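Local coordinates for CT253 (Chlamydia trachomatis serovar L2, PDB 6UXC), which is of unknown function but is probably a bacterial lipoprotein, its soluble part forming a mixed beta-sheet flanked by helices, at residues R119-D124 with I133-L138; V20-P25 with I62-S67. One frame throughout, in Å; residues are numbered along the deposited sequence. Where two conformers were deposited one is given.

Overall arrangement
Strand 19-28, near the N terminus, is an inner strand of the mixed sheet, next to the edge. After helix 41-55 the chain returns as the short strand 59-61, which pairs parallel to it at one edge. Interaction 2 continues that pairing beyond strand 59-61, closing a loop of 36 residues and tying the segment after this edge strand to strand 19-28. The chain then crosses to strand 94-105, on the other side of strand 19-28, and turns back through strands 113-124 and 131-143. Interaction 1 joins this hairpin, edge strand 131-143 to its inner neighbour, and closes a loop of eight residues. The contacts follow in series, neither nesting nor crossing, their centres about 16 Å apart.

Interaction 1 of 2, residues R119-D124 with I133-L138; sequences RVRVFD and IYQEIL
V120 and V122 pair with E136 and Y134 across the antiparallel beta hairpin of strands 113-124 and 131-143. Backbone bonds set the register: V120 N gives to E136 O at 2.8 Å, E136 N returns to V120 O, and V122 N reaches Y134 O at 3.0 Å. At the V122 end the ladder is a classic beta bulge. I133 N donates to V122 O at 2.9 Å, and the bond from Y134 N to the same oxygen is weak, at 3.4 Å.

Apolar contacts lie on the V120 and V122 face. The Y134 ring presents its edge to V122 CG2, and its CE2 lies 3.8 Å from V120 CG1; V120 CG2 meets L138 CD1. Helix 165-184 covers this face through V181 and R180, and Y184 stacks on Y134.

On the other face, R121 and Q135 run side by side. Q135 OE1 receives NE of R121 at 2.7 Å and NH2 at 2.9 Å, and it lies in the guanidinium plane, with the two planar groups only 25° apart. CG of Q135 stands anti to its backbone N (chi1 178°), and the extended chain carries the amide to the arginine. R121 also donates to the carbonyls of F74, S76 and P77. The buried arginine is thus satisfied largely by neutral carbonyl and amide oxygens, and the double grip on Q135 OE1 would limit its rotation.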
# COMPACT_ATOMS: atom_id res chain seq x y z
N ARG A 119 2.56 3.25 6.51
CA ARG A 119 3.66 2.39 6.95
C ARG A 119 3.80 1.23 5.97
O ARG A 119 2.88 0.42 5.81
CB ARG A 119 3.50 1.86 8.37
CG ARG A 119 4.73 1.05 8.78
CD ARG A 119 4.63 0.48 10.18
NE ARG A 119 4.51 1.52 11.18
CZ ARG A 119 3.43 1.74 11.92
NH1 ARG A 119 2.34 0.99 11.81
NH2 ARG A 119 3.46 2.73 12.79
N VAL A 120 4.95 1.17 5.30
CA VAL A 120 5.26 0.11 4.36
C VAL A 120 6.18 -0.87 5.05
O VAL A 120 7.20 -0.48 5.63
CB VAL A 120 5.92 0.67 3.09
CG1 VAL A 120 6.20 -0.46 2.11
CG2 VAL A 120 5.02 1.72 2.41
N ARG A 121 5.83 -2.15 4.99
CA ARG A 121 6.67 -3.25 5.41
C ARG A 121 6.87 -4.22 4.26
O ARG A 121 5.96 -4.46 3.47
CB ARG A 121 6.05 -3.99 6.58
CG ARG A 121 6.12 -3.25 7.86
CD ARG A 121 5.29 -3.92 8.90
NE ARG A 121 5.60 -3.41 10.23
CZ ARG A 121 5.12 -3.94 11.34
NH1 ARG A 121 4.27 -4.96 11.28
NH2 ARG A 121 5.50 -3.45 12.52
N VAL A 122 8.07 -4.80 4.18
CA VAL A 122 8.31 -5.94 3.30
C VAL A 122 8.89 -7.05 4.15
O VAL A 122 9.83 -6.82 4.92
CB VAL A 122 9.26 -5.59 2.15
CG1 VAL A 122 9.46 -6.82 1.27
CG2 VAL A 122 8.72 -4.46 1.34
N PHE A 123 8.35 -8.25 3.99
CA PHE A 123 8.82 -9.43 4.69
C PHE A 123 9.41 -10.40 3.68
O PHE A 123 8.86 -10.56 2.58
CB PHE A 123 7.70 -10.15 5.41
CG PHE A 123 7.10 -9.38 6.57
CD1 PHE A 123 6.23 -8.33 6.36
CD2 PHE A 123 7.44 -9.72 7.87
CE1 PHE A 123 5.69 -7.64 7.44
CE2 PHE A 123 6.91 -9.06 8.94
CZ PHE A 123 6.03 -8.01 8.72
N ASP A 124 10.50 -11.06 4.06
CA ASP A 124 11.11 -12.13 3.28
C ASP A 124 10.56 -13.44 3.81
O ASP A 124 10.74 -13.74 4.99
CB ASP A 124 12.63 -12.08 3.44
CG ASP A 124 13.36 -13.02 2.52
OD1 ASP A 124 12.77 -13.95 1.93
OD2 ASP A 124 14.60 -12.82 2.41
N ILE A 133 12.27 -7.15 6.36
CA ILE A 133 13.50 -6.60 5.77
C ILE A 133 13.40 -5.10 5.49
O ILE A 133 14.43 -4.48 5.15
CB ILE A 133 13.89 -7.33 4.47
CG1 ILE A 133 12.81 -7.18 3.41
CG2 ILE A 133 14.17 -8.80 4.78
CD1 ILE A 133 13.25 -7.59 2.01
N TYR A 134 12.22 -4.51 5.60
CA TYR A 134 12.03 -3.10 5.34
C TYR A 134 10.82 -2.62 6.13
O TYR A 134 9.78 -3.30 6.14
CB TYR A 134 11.82 -2.85 3.84
CG TYR A 134 11.45 -1.44 3.50
CD1 TYR A 134 12.29 -0.38 3.84
CD2 TYR A 134 10.28 -1.15 2.81
CE1 TYR A 134 11.96 0.92 3.52
CE2 TYR A 134 9.94 0.15 2.49
CZ TYR A 134 10.78 1.18 2.85
OH TYR A 134 10.46 2.49 2.54
N GLN A 135 10.97 -1.47 6.78
CA GLN A 135 9.85 -0.80 7.42
C GLN A 135 10.10 0.69 7.36
O GLN A 135 11.16 1.16 7.81
CB GLN A 135 9.68 -1.23 8.88
CG GLN A 135 8.54 -0.51 9.59
CD GLN A 135 8.35 -0.99 11.00
OE1 GLN A 135 7.36 -1.64 11.31
NE2 GLN A 135 9.30 -0.68 11.87
N GLU A 136 9.14 1.44 6.84
CA GLU A 136 9.30 2.88 6.76
C GLU A 136 7.93 3.52 6.63
O GLU A 136 7.04 2.97 5.98
CB GLU A 136 10.18 3.28 5.58
CG GLU A 136 10.50 4.79 5.53
CD GLU A 136 11.45 5.15 4.39
OE1 GLU A 136 11.79 4.26 3.58
OE2 GLU A 136 11.87 6.33 4.31
N ILE A 137 7.79 4.70 7.23
CA ILE A 137 6.59 5.52 7.06
C ILE A 137 6.87 6.53 5.96
O ILE A 137 7.81 7.32 6.06
CB ILE A 137 6.19 6.19 8.37
CG1 ILE A 137 5.86 5.11 9.40
CG2 ILE A 137 5.03 7.14 8.15
CD1 ILE A 137 5.60 5.62 10.79
N LEU A 138 6.06 6.47 4.91
CA LEU A 138 6.09 7.36 3.77
C LEU A 138 4.87 8.26 3.84
O LEU A 138 3.81 7.87 4.33
CB LEU A 138 6.08 6.56 2.46
CG LEU A 138 7.17 5.49 2.30
CD1 LEU A 138 6.99 4.73 1.00
CD2 LEU A 138 8.57 6.08 2.40

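Interaction 2 of 2, residues V20-P25 with I62-S67; sequences VVAMLP and IKHHAS
This contact prolongs a parallel beta pairing beyond the end of an edge strand: V20-P25, on the inner strand 19-28, meets the loop I62-S67 that leads from strand 59-61 to helix 68-72. The evidence is a direct backbone bond at the start, a water bridge next, and a histidine side chain after that. I62 N donates to V21 O over 2.9 Å with an N-H...O angle of 171°, while V21 also has a backbone hydrogen bond with L60, so the ladder runs on from strand 59-61. Two residues on, at M23, the backbones are joined through a water. Water 1 bridges them, accepting from M23 N at 2.8 Å and donating to I62 O at 2.7 Å.

Beyond the water, H64 replaces main chain with side chain. Its CG lies between the backbone N and carbonyl carbon (chi1 64°), which brings the ring edge up to M23 O. NE2 gives a nearly straight bond to M23 O at 2.9 Å; the oxygen is in the ring plane, yet the donor stands 55° out of the carbonyl plane. Apolar groups flank these bonds: A22 CB touches CD2 of the H64 ring at 3.8 Å and CG1 of I62, and CG2 of I62 presses tightly on V20 CG1. L89 also touches H64, and S67 caps the following helix through V70 N. The imidazole is fixed from both nitrogens, for ND1 of H64 accepts A66 N at 3.1 Å, again within the ring plane.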
# COMPACT_ATOMS: atom_id res chain seq x y z
N VAL A 20 9.57 -12.27 -6.59
CA VAL A 20 8.18 -12.72 -6.60
C VAL A 20 7.50 -12.21 -5.32
O VAL A 20 7.96 -12.49 -4.21
CB VAL A 20 8.09 -14.25 -6.69
CG1 VAL A 20 6.64 -14.66 -6.92
CG2 VAL A 20 9.00 -14.75 -7.82
N VAL A 21 6.43 -11.41 -5.49
CA VAL A 21 5.85 -10.70 -4.36
C VAL A 21 4.36 -10.98 -4.27
O VAL A 21 3.67 -11.21 -5.27
CB VAL A 21 6.08 -9.17 -4.42
CG1 VAL A 21 7.55 -8.87 -4.54
CG2 VAL A 21 5.31 -8.54 -5.57
N ALA A 22 3.88 -11.00 -3.03
CA ALA A 22 2.46 -11.05 -2.70
C ALA A 22 2.12 -9.72 -2.04
O ALA A 22 2.87 -9.28 -1.16
CB ALA A 22 2.16 -12.19 -1.75
N MET A 23 1.03 -9.08 -2.46
CA MET A 23 0.57 -7.86 -1.79
C MET A 23 -0.63 -8.20 -0.91
O MET A 23 -1.63 -8.74 -1.40
CB MET A 23 0.17 -6.76 -2.77
CG MET A 23 -0.09 -5.35 -2.08
SD MET A 23 -1.10 -4.39 -3.22
CE MET A 23 -2.73 -5.11 -2.92
N LEU A 24 -0.53 -7.87 0.37
CA LEU A 24 -1.69 -7.97 1.24
C LEU A 24 -2.66 -6.83 0.96
O LEU A 24 -2.25 -5.72 0.60
CB LEU A 24 -1.28 -7.90 2.69
CG LEU A 24 -0.20 -8.91 3.12
CD1 LEU A 24 0.15 -8.77 4.58
CD2 LEU A 24 -0.66 -10.35 2.80
N PRO A 25 -3.95 -7.05 1.16
CA PRO A 25 -4.87 -5.92 1.19
C PRO A 25 -4.35 -4.84 2.12
O PRO A 25 -3.86 -5.11 3.22
CB PRO A 25 -6.17 -6.53 1.71
CG PRO A 25 -6.07 -7.99 1.35
CD PRO A 25 -4.62 -8.33 1.49
N ILE A 62 2.10 -12.14 -7.55
CA ILE A 62 1.29 -13.34 -7.55
C ILE A 62 -0.11 -13.03 -7.07
O ILE A 62 -0.38 -12.01 -6.42
CB ILE A 62 1.90 -14.47 -6.69
CG1 ILE A 62 1.72 -14.18 -5.19
CG2 ILE A 62 3.30 -14.72 -7.08
CD1 ILE A 62 1.69 -15.39 -4.34
N LYS A 63 -1.03 -13.95 -7.41
CA LYS A 63 -2.35 -14.02 -6.82
C LYS A 63 -2.36 -15.01 -5.65
O LYS A 63 -1.94 -16.16 -5.79
CB LYS A 63 -3.35 -14.42 -7.92
CG LYS A 63 -4.76 -14.69 -7.42
CD LYS A 63 -5.46 -13.45 -6.97
CE LYS A 63 -6.82 -13.83 -6.36
NZ LYS A 63 -7.57 -12.70 -5.79
N HIS A 64 -2.83 -14.55 -4.49
CA HIS A 64 -2.97 -15.43 -3.34
C HIS A 64 -4.38 -15.30 -2.78
O HIS A 64 -5.18 -14.44 -3.20
CB HIS A 64 -1.95 -15.09 -2.25
CG HIS A 64 -2.15 -13.74 -1.68
ND1 HIS A 64 -2.99 -13.49 -0.61
CD2 HIS A 64 -1.64 -12.55 -2.05
CE1 HIS A 64 -3.00 -12.20 -0.36
NE2 HIS A 64 -2.17 -11.60 -1.22
N HIS A 65 -4.70 -16.17 -1.80
CA HIS A 65 -5.99 -16.23 -1.14
C HIS A 65 -5.82 -16.24 0.38
O HIS A 65 -6.58 -16.90 1.11
CB HIS A 65 -6.78 -17.45 -1.61
CG HIS A 65 -6.89 -17.52 -3.10
ND1 HIS A 65 -5.84 -17.94 -3.89
CD2 HIS A 65 -7.87 -17.13 -3.94
CE1 HIS A 65 -6.19 -17.86 -5.15
NE2 HIS A 65 -7.41 -17.37 -5.22
N ALA A 66 -4.85 -15.48 0.88
CA ALA A 66 -4.59 -15.47 2.32
C ALA A 66 -5.82 -15.06 3.14
O ALA A 66 -6.55 -14.12 2.79
CB ALA A 66 -3.43 -14.52 2.63
N SER A 67 -6.05 -15.77 4.23
CA SER A 67 -7.15 -15.45 5.14
C SER A 67 -6.92 -14.11 5.84
O SER A 67 -5.81 -13.57 5.87
CB SER A 67 -7.30 -16.55 6.18
OG SER A 67 -6.22 -16.48 7.07
O HOH W 1 -0.70 -10.26 -4.39